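Local coordinates for protein peptidyl-prolyl cis-trans isomerase cyclophilin-type (Toxoplasma gondii, PDB 3BO7) that probably catalyses cis-trans isomerisation of peptidyl-prolyl bonds, assisting protein folding, and is captured here in complex with the immunosuppressant cyclosporin A, at residues A[61-66]-A[77-82]; A[98-103]-A[125-130]. One frame throughout, in Å; residues are numbered along the deposited sequence.

Interaction 1 (A[61-66]-A[77-82]). With SO4 (sulfate ion), chain L.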
ATOM      1  N   ARG A  61      -2.436  -0.934  -7.962  1.00 34.77           N
ATOM      2  CA  ARG A  61      -2.627  -1.757  -9.152  1.00 35.72           C
ATOM      3  C   ARG A  61      -2.326  -0.992 -10.448  1.00 36.07           C
ATOM      4  O   ARG A  61      -3.067  -0.087 -10.832  1.00 36.13           O
ATOM      5  CB  ARG A  61      -4.037  -2.357  -9.183  1.00 35.85           C
ATOM      6  CG  ARG A  61      -4.232  -3.348 -10.319  1.00 36.85           C
ATOM      7  CD  ARG A  61      -5.357  -4.346 -10.084  1.00 38.42           C
ATOM      8  NE  ARG A  61      -5.476  -5.235 -11.240  1.00 40.20           N
ATOM      9  CZ  ARG A  61      -4.821  -6.388 -11.376  1.00 41.62           C
ATOM     10  NH1 ARG A  61      -4.012  -6.822 -10.412  1.00 41.17           N
ATOM     11  NH2 ARG A  61      -4.985  -7.115 -12.475  1.00 41.70           N
ATOM     12  N   ALA A  62      -1.230  -1.361 -11.108  1.00 36.73           N
ATOM     13  CA  ALA A  62      -0.826  -0.742 -12.374  1.00 37.70           C
ATOM     14  C   ALA A  62      -1.921  -0.806 -13.450  1.00 38.47           C
ATOM     15  O   ALA A  62      -2.149   0.169 -14.176  1.00 38.53           O
ATOM     16  CB  ALA A  62       0.453  -1.378 -12.883  1.00 37.59           C
ATOM     17  N   GLU A  63      -2.608  -1.946 -13.521  1.00 39.40           N
ATOM     18  CA  GLU A  63      -3.673  -2.182 -14.495  1.00 40.41           C
ATOM     19  C   GLU A  63      -4.848  -1.204 -14.396  1.00 41.30           C
ATOM     20  O   GLU A  63      -5.595  -1.039 -15.365  1.00 41.39           O
ATOM     21  CB  GLU A  63      -4.188  -3.620 -14.385  1.00 40.25           C
ATOM     22  CG  GLU A  63      -3.184  -4.701 -14.817  1.00 40.57           C
ATOM     23  CD  GLU A  63      -2.187  -5.094 -13.731  1.00 41.56           C
ATOM     24  OE1 GLU A  63      -2.174  -4.486 -12.633  1.00 41.62           O
ATOM     25  OE2 GLU A  63      -1.403  -6.028 -13.975  1.00 42.05           O
ATOM     26  N   LEU A  64      -5.005  -0.562 -13.236  1.00 42.26           N
ATOM     27  CA  LEU A  64      -6.111   0.364 -12.999  1.00 43.24           C
ATOM     28  C   LEU A  64      -5.680   1.832 -12.961  1.00 44.33           C
ATOM     29  O   LEU A  64      -6.479   2.714 -12.626  1.00 44.56           O
ATOM     30  CB  LEU A  64      -6.847  -0.003 -11.707  1.00 43.14           C
ATOM     31  CG  LEU A  64      -7.589  -1.345 -11.661  1.00 43.05           C
ATOM     32  CD1 LEU A  64      -8.126  -1.568 -10.273  1.00 42.24           C
ATOM     33  CD2 LEU A  64      -8.721  -1.424 -12.686  1.00 42.41           C
ATOM     34  N   ARG A  65      -4.420   2.090 -13.302  1.00 45.72           N
ATOM     35  CA  ARG A  65      -3.899   3.453 -13.379  1.00 47.17           C
ATOM     36  C   ARG A  65      -4.689   4.307 -14.375  1.00 48.73           C
ATOM     37  O   ARG A  65      -4.865   3.924 -15.541  1.00 48.86           O
ATOM     38  CB  ARG A  65      -2.427   3.427 -13.777  1.00 46.87           C
ATOM     39  CG  ARG A  65      -1.682   4.724 -13.518  1.00 45.51           C
ATOM     40  CD  ARG A  65      -0.306   4.708 -14.167  1.00 42.42           C
ATOM     41  NE  ARG A  65       0.654   3.878 -13.441  1.00 40.75           N
ATOM     42  CZ  ARG A  65       1.154   2.728 -13.887  1.00 39.85           C
ATOM     43  NH1 ARG A  65       0.788   2.239 -15.067  1.00 39.35           N
ATOM     44  NH2 ARG A  65       2.031   2.063 -13.154  1.00 38.44           N
ATOM     45  N   GLN A  66      -5.161   5.459 -13.900  1.00 50.40           N
ATOM     46  CA  GLN A  66      -5.944   6.385 -14.714  1.00 52.07           C
ATOM     47  C   GLN A  66      -5.037   7.491 -15.197  1.00 52.69           C
ATOM     48  O   GLN A  66      -5.049   8.613 -14.664  1.00 53.35           O
ATOM     49  CB  GLN A  66      -7.115   6.944 -13.910  1.00 51.91           C
ATOM     50  CG  GLN A  66      -8.233   5.930 -13.656  1.00 52.89           C
ATOM     51  CD  GLN A  66      -9.378   6.516 -12.844  1.00 53.75           C
ATOM     52  OE1 GLN A  66      -9.433   7.731 -12.603  1.00 55.68           O
ATOM     53  NE2 GLN A  66     -10.299   5.657 -12.410  1.00 55.30           N
ATOM     54  N   PRO A  77       2.132  -1.013 -17.797  1.00 50.03           N
ATOM     55  CA  PRO A  77       0.699  -1.329 -17.813  1.00 48.92           C
ATOM     56  C   PRO A  77       0.288  -2.474 -16.875  1.00 47.87           C
ATOM     57  O   PRO A  77      -0.833  -2.460 -16.369  1.00 47.61           O
ATOM     58  CB  PRO A  77       0.431  -1.691 -19.279  1.00 48.98           C
ATOM     59  CG  PRO A  77       1.738  -2.167 -19.807  1.00 49.68           C
ATOM     60  CD  PRO A  77       2.805  -1.421 -19.051  1.00 50.15           C
ATOM     61  N   ARG A  78       1.169  -3.454 -16.661  1.00 46.51           N
ATOM     62  CA  ARG A  78       0.899  -4.523 -15.694  1.00 45.26           C
ATOM     63  C   ARG A  78       1.698  -4.342 -14.399  1.00 44.24           C
ATOM     64  O   ARG A  78       2.746  -3.680 -14.390  1.00 44.12           O
ATOM     65  CB  ARG A  78       1.114  -5.925 -16.296  1.00 45.07           C
ATOM     66  CG  ARG A  78       2.548  -6.352 -16.496  1.00 45.48           C
ATOM     67  CD  ARG A  78       2.655  -7.854 -16.827  1.00 46.21           C
ATOM     68  NE  ARG A  78       2.211  -8.153 -18.194  1.00 49.40           N
ATOM     69  CZ  ARG A  78       2.819  -8.989 -19.039  1.00 49.88           C
ATOM     70  NH1 ARG A  78       3.928  -9.636 -18.686  1.00 49.96           N
ATOM     71  NH2 ARG A  78       2.318  -9.169 -20.256  1.00 49.81           N
ATOM     72  N   SER A  79       1.191  -4.935 -13.316  1.00 42.53           N
ATOM     73  CA  SER A  79       1.818  -4.843 -12.009  1.00 41.02           C
ATOM     74  C   SER A  79       3.145  -5.595 -11.976  1.00 40.51           C
ATOM     75  O   SER A  79       3.250  -6.736 -12.435  1.00 40.57           O
ATOM     76  CB  SER A  79       0.876  -5.348 -10.915  1.00 40.75           C
ATOM     77  OG  SER A  79      -0.126  -4.392 -10.619  1.00 39.67           O
ATOM     78  N   ILE A  80       4.153  -4.923 -11.442  1.00 39.52           N
ATOM     79  CA  ILE A  80       5.499  -5.455 -11.330  1.00 38.92           C
ATOM     80  C   ILE A  80       6.033  -5.050  -9.963  1.00 38.84           C
ATOM     81  O   ILE A  80       5.496  -4.130  -9.339  1.00 38.85           O
ATOM     82  CB  ILE A  80       6.435  -4.880 -12.434  1.00 39.03           C
ATOM     83  CG1 ILE A  80       6.254  -3.356 -12.568  1.00 38.21           C
ATOM     84  CG2 ILE A  80       6.213  -5.606 -13.772  1.00 38.44           C
ATOM     85  CD1 ILE A  80       7.392  -2.648 -13.286  1.00 38.80           C
ATOM     86  N   SER A  81       7.075  -5.730  -9.491  1.00 38.27           N
ATOM     87  CA  SER A  81       7.803  -5.247  -8.332  1.00 37.84           C
ATOM     88  C   SER A  81       8.805  -4.179  -8.788  1.00 37.90           C
ATOM     89  O   SER A  81       8.988  -3.971  -9.991  1.00 37.65           O
ATOM     90  CB  SER A  81       8.515  -6.395  -7.624  1.00 37.80           C
ATOM     91  OG  SER A  81       9.579  -6.888  -8.406  1.00 37.29           O
ATOM     92  N   GLY A  82       9.451  -3.518  -7.829  1.00 37.73           N
ATOM     93  CA  GLY A  82      10.453  -2.499  -8.129  1.00 37.76           C
ATOM     94  C   GLY A  82      11.818  -3.011  -8.566  1.00 37.93           C
ATOM     95  O   GLY A  82      12.648  -2.227  -9.011  1.00 38.18           O
TER
HETATM   96  S   SO4 L 205      -7.858  -5.417 -14.326  0.50 41.60           S
HETATM   97  O1  SO4 L 205      -7.386  -4.777 -13.099  0.50 41.10           O
HETATM   98  O2  SO4 L 205      -9.019  -4.693 -14.838  0.50 40.83           O
HETATM   99  O3  SO4 L 205      -6.820  -5.440 -15.354  0.50 41.35           O
HETATM  100  O4  SO4 L 205      -8.236  -6.789 -14.006  0.50 41.97           O
HETATM  101  O   HOH W   1       0.300  -8.126 -12.966  1.00 50.28           O
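Ala62 and Ser79 bring their CA atoms within 4.9 Å where a short 3-10 turn, 62-64, lies against the irregular chain 77-82. Both segments belong to the long loop that joins strands 56-59 and 104-107 of the cyclophilin beta barrel, and the contact folds this loop back on itself at the protein surface. All three hydrogen bonds across the contact involve Ser79, and Glu63 accepts two of them. Its side chain bends at chi2 (83°), which swings the carboxylate back to Ser79, where each oxygen finds a different donor. Ser79 N gives a nearly straight bond (162°) to Glu63 OE2 at 2.9 Å, arriving from above the carboxylate plane. Ser79 OG donates to the syn lone pair of Glu63 OE1, also at 2.9 Å. The same hydroxyl accepts from Ala62 N at 3.3 Å, so it links the start of the 3-10 turn to the carboxylate of the next residue in that turn. The methyl of Ala62 packs against the Arg78-Ser79 peptide, its CB 3.6 Å from Arg78 C, while Glu63 CA makes a CA-H...O contact with Pro77 O at 3.4 Å. Arg65, just after the turn, has its guanidinium bonded to Ser76 O, directly before 77-82, and to Tyr42 O. Arg61 has further partners: a sulfate ion, probably from the crystallisation liquor, sits at the edge of its guanidinium, with NE 2.7 Å from sulfate O1, and NH1 is salt-bridged to Glu118. Glu63 OE1 lies over one face of that guanidinium, an electrostatic neighbour to which no N-H points. A water donates one hydrogen bond to Glu63 OE2 and a weak one to Ser79 O.

Interaction 2 (A[98-103]-A[125-130])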
ATOM      1  N   VAL A  98       2.212  -6.807  13.307  1.00 33.67           N
ATOM      2  CA  VAL A  98       0.889  -7.425  13.248  1.00 33.80           C
ATOM      3  C   VAL A  98      -0.156  -6.432  12.710  1.00 34.33           C
ATOM      4  O   VAL A  98       0.021  -5.215  12.833  1.00 34.55           O
ATOM      5  CB  VAL A  98       0.461  -7.999  14.623  1.00 33.75           C
ATOM      6  CG1 VAL A  98       1.396  -9.144  15.038  1.00 33.51           C
ATOM      7  CG2 VAL A  98       0.417  -6.907  15.701  1.00 33.15           C
ATOM      8  N   HIS A  99      -1.222  -6.955  12.096  1.00 34.38           N
ATOM      9  CA  HIS A  99      -2.279  -6.126  11.518  1.00 34.54           C
ATOM     10  C   HIS A  99      -3.219  -5.638  12.613  1.00 35.29           C
ATOM     11  O   HIS A  99      -4.407  -5.963  12.629  1.00 35.27           O
ATOM     12  CB  HIS A  99      -3.056  -6.890  10.434  1.00 34.35           C
ATOM     13  CG  HIS A  99      -2.198  -7.378   9.309  1.00 33.19           C
ATOM     14  ND1 HIS A  99      -1.478  -8.551   9.378  1.00 32.41           N
ATOM     15  CD2 HIS A  99      -1.916  -6.833   8.104  1.00 31.73           C
ATOM     16  CE1 HIS A  99      -0.806  -8.719   8.254  1.00 32.67           C
ATOM     17  NE2 HIS A  99      -1.056  -7.689   7.463  1.00 32.53           N
ATOM     18  N   GLN A 100      -2.673  -4.849  13.529  1.00 36.18           N
ATOM     19  CA  GLN A 100      -3.431  -4.358  14.664  1.00 37.05           C
ATOM     20  C   GLN A 100      -3.665  -2.869  14.531  1.00 37.06           C
ATOM     21  O   GLN A 100      -2.728  -2.097  14.340  1.00 37.18           O
ATOM     22  CB  GLN A 100      -2.684  -4.662  15.953  1.00 37.61           C
ATOM     23  CG  GLN A 100      -3.467  -4.378  17.216  1.00 40.95           C
ATOM     24  CD  GLN A 100      -2.843  -5.028  18.443  1.00 44.43           C
ATOM     25  OE1 GLN A 100      -2.665  -4.379  19.478  1.00 46.15           O
ATOM     26  NE2 GLN A 100      -2.516  -6.316  18.335  1.00 44.81           N
ATOM     27  N   GLY A 101      -4.931  -2.476  14.622  1.00 37.26           N
ATOM     28  CA  GLY A 101      -5.303  -1.072  14.653  1.00 37.17           C
ATOM     29  C   GLY A 101      -5.306  -0.409  13.292  1.00 37.10           C
ATOM     30  O   GLY A 101      -5.062  -1.052  12.265  1.00 37.22           O
ATOM     31  N   ILE A 102      -5.583   0.888  13.300  1.00 36.78           N
ATOM     32  CA  ILE A 102      -5.663   1.692  12.083  1.00 36.43           C
ATOM     33  C   ILE A 102      -4.273   1.991  11.505  1.00 36.04           C
ATOM     34  O   ILE A 102      -3.305   2.162  12.248  1.00 36.45           O
ATOM     35  CB  ILE A 102      -6.454   3.015  12.360  1.00 36.61           C
ATOM     36  CG1 ILE A 102      -6.666   3.828  11.077  1.00 36.62           C
ATOM     37  CG2 ILE A 102      -5.775   3.842  13.478  1.00 36.63           C
ATOM     38  CD1 ILE A 102      -7.802   4.818  11.157  1.00 36.38           C
ATOM     39  N   GLY A 103      -4.170   2.021  10.180  1.00 35.14           N
ATOM     40  CA  GLY A 103      -2.984   2.563   9.526  1.00 33.64           C
ATOM     41  C   GLY A 103      -1.806   1.637   9.284  1.00 33.01           C
ATOM     42  O   GLY A 103      -0.703   2.113   9.006  1.00 32.81           O
ATOM     43  N   SER A 125      -8.065  -3.555  13.051  1.00 36.27           N
ATOM     44  CA  SER A 125      -7.403  -4.837  13.176  1.00 35.87           C
ATOM     45  C   SER A 125      -7.975  -5.888  12.235  1.00 35.71           C
ATOM     46  O   SER A 125      -9.188  -5.948  12.006  1.00 35.98           O
ATOM     47  CB  SER A 125      -7.488  -5.318  14.613  1.00 35.75           C
ATOM     48  OG  SER A 125      -6.740  -4.452  15.434  1.00 36.53           O
ATOM     49  N   CYS A 126      -7.075  -6.696  11.687  1.00 35.11           N
ATOM     50  CA  CYS A 126      -7.412  -7.817  10.813  1.00 34.42           C
ATOM     51  C   CYS A 126      -6.262  -8.806  10.915  1.00 33.72           C
ATOM     52  O   CYS A 126      -5.588  -9.107   9.931  1.00 33.55           O
ATOM     53  CB  CYS A 126      -7.625  -7.357   9.359  1.00 34.31           C
ATOM     54  SG  CYS A 126      -6.424  -6.138   8.753  1.00 35.35           S
ATOM     55  N   GLU A 127      -6.054  -9.308  12.130  1.00 32.77           N
ATOM     56  CA  GLU A 127      -4.891 -10.133  12.436  1.00 32.47           C
ATOM     57  C   GLU A 127      -4.952 -11.572  11.896  1.00 31.98           C
ATOM     58  O   GLU A 127      -3.985 -12.329  12.020  1.00 32.04           O
ATOM     59  CB  GLU A 127      -4.587 -10.099  13.942  1.00 32.20           C
ATOM     60  CG  GLU A 127      -4.014  -8.774  14.400  1.00 32.93           C
ATOM     61  CD  GLU A 127      -3.464  -8.822  15.817  1.00 35.22           C
ATOM     62  OE1 GLU A 127      -4.142  -8.316  16.735  1.00 37.33           O
ATOM     63  OE2 GLU A 127      -2.367  -9.375  16.031  1.00 35.76           O
ATOM     64  N   HIS A 128      -6.082 -11.947  11.300  1.00 31.61           N
ATOM     65  CA  HIS A 128      -6.154 -13.196  10.526  1.00 31.23           C
ATOM     66  C   HIS A 128      -5.234 -13.111   9.294  1.00 31.10           C
ATOM     67  O   HIS A 128      -4.940 -14.130   8.658  1.00 31.51           O
ATOM     68  CB  HIS A 128      -7.604 -13.526  10.126  1.00 31.23           C
ATOM     69  CG  HIS A 128      -8.267 -12.461   9.303  1.00 31.02           C
ATOM     70  ND1 HIS A 128      -8.839 -11.335   9.860  1.00 29.72           N
ATOM     71  CD2 HIS A 128      -8.438 -12.346   7.962  1.00 30.03           C
ATOM     72  CE1 HIS A 128      -9.338 -10.575   8.898  1.00 30.27           C
ATOM     73  NE2 HIS A 128      -9.103 -11.163   7.735  1.00 30.01           N
ATOM     74  N   LEU A 129      -4.772 -11.895   8.979  1.00 30.59           N
ATOM     75  CA  LEU A 129      -3.842 -11.661   7.866  1.00 30.21           C
ATOM     76  C   LEU A 129      -2.365 -11.783   8.263  1.00 30.33           C
ATOM     77  O   LEU A 129      -1.491 -11.838   7.392  1.00 30.30           O
ATOM     78  CB  LEU A 129      -4.125 -10.321   7.155  1.00 29.66           C
ATOM     79  CG  LEU A 129      -5.565 -10.108   6.666  1.00 28.81           C
ATOM     80  CD1 LEU A 129      -5.742  -8.766   5.966  1.00 27.73           C
ATOM     81  CD2 LEU A 129      -6.013 -11.245   5.758  1.00 27.56           C
ATOM     82  N   ASN A 130      -2.091 -11.850   9.569  1.00 30.51           N
ATOM     83  CA  ASN A 130      -0.733 -12.046  10.057  1.00 30.66           C
ATOM     84  C   ASN A 130      -0.095 -13.285   9.423  1.00 30.82           C
ATOM     85  O   ASN A 130      -0.738 -14.328   9.294  1.00 30.82           O
ATOM     86  CB  ASN A 130      -0.695 -12.165  11.582  1.00 30.69           C
ATOM     87  CG  ASN A 130      -1.153 -10.899  12.297  1.00 31.31           C
ATOM     88  OD1 ASN A 130      -1.300  -9.831  11.696  1.00 31.24           O
ATOM     89  ND2 ASN A 130      -1.383 -11.021  13.601  1.00 30.85           N
TER
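His99 and Asn130 form the tight part of this contact, the imidazole and the amide lying nearly coplanar and running past each other in opposite directions. Asn130 OD1 accepts twice from the same residue, from His99 ND1 at 2.7 Å in the carbonyl plane and from His99 N at 2.9 Å; the ND1 bond and that of NE2 to Ser106 OG hold the ring in its rotation. Leu129 CB lies over one ring face in a CH-pi contact, 3.9 Å from the centroid. His99 is also the centre of an inverse gamma turn, and its carbonyl oxygen accepts from Cys126 N at 2.9 Å. Ser125 OG extends the tie by accepting from Gly101 N at 2.8 Å.

Toward solvent the packing slackens. With CG turned away from the backbone N (chi1 -172°), Gln100 runs extended and gives Glu127 OE1 a bent bond (136°) from above the carboxylate plane, whereas Glu127 OE2 takes Asn130 ND2 on its anti lone pair, with Val98 resting alongside. The same 3-10 turn carries His128, whose NE2 bonds the backbone of the bound peptide, and Leu129, which packs on one of its modified side chains: a wall of the cyclosporin-binding pocket of cyclophilins.

Overall arrangement
Interactions 1 and 2 are both loop-to-loop contacts outside the strands of the barrel, and they differ in burial and in chemistry. They lie on opposite sides of the chain's centre, with contact centres about 25 Å apart, and do not touch. The loop between strands 56-59 and 104-107 serves both: interaction 1 pairs it with itself, while interaction 2 joins its later part to the loop after strand 119-122. Each sets a short 3-10 turn against irregular chain. At the surface, interaction 1 buries 250 Å² and relies on a carboxylate and a hydroxyl; the partly buried interaction 2 buries 404 Å², centres on an imidazole and an amide, and adjoins the bound peptide.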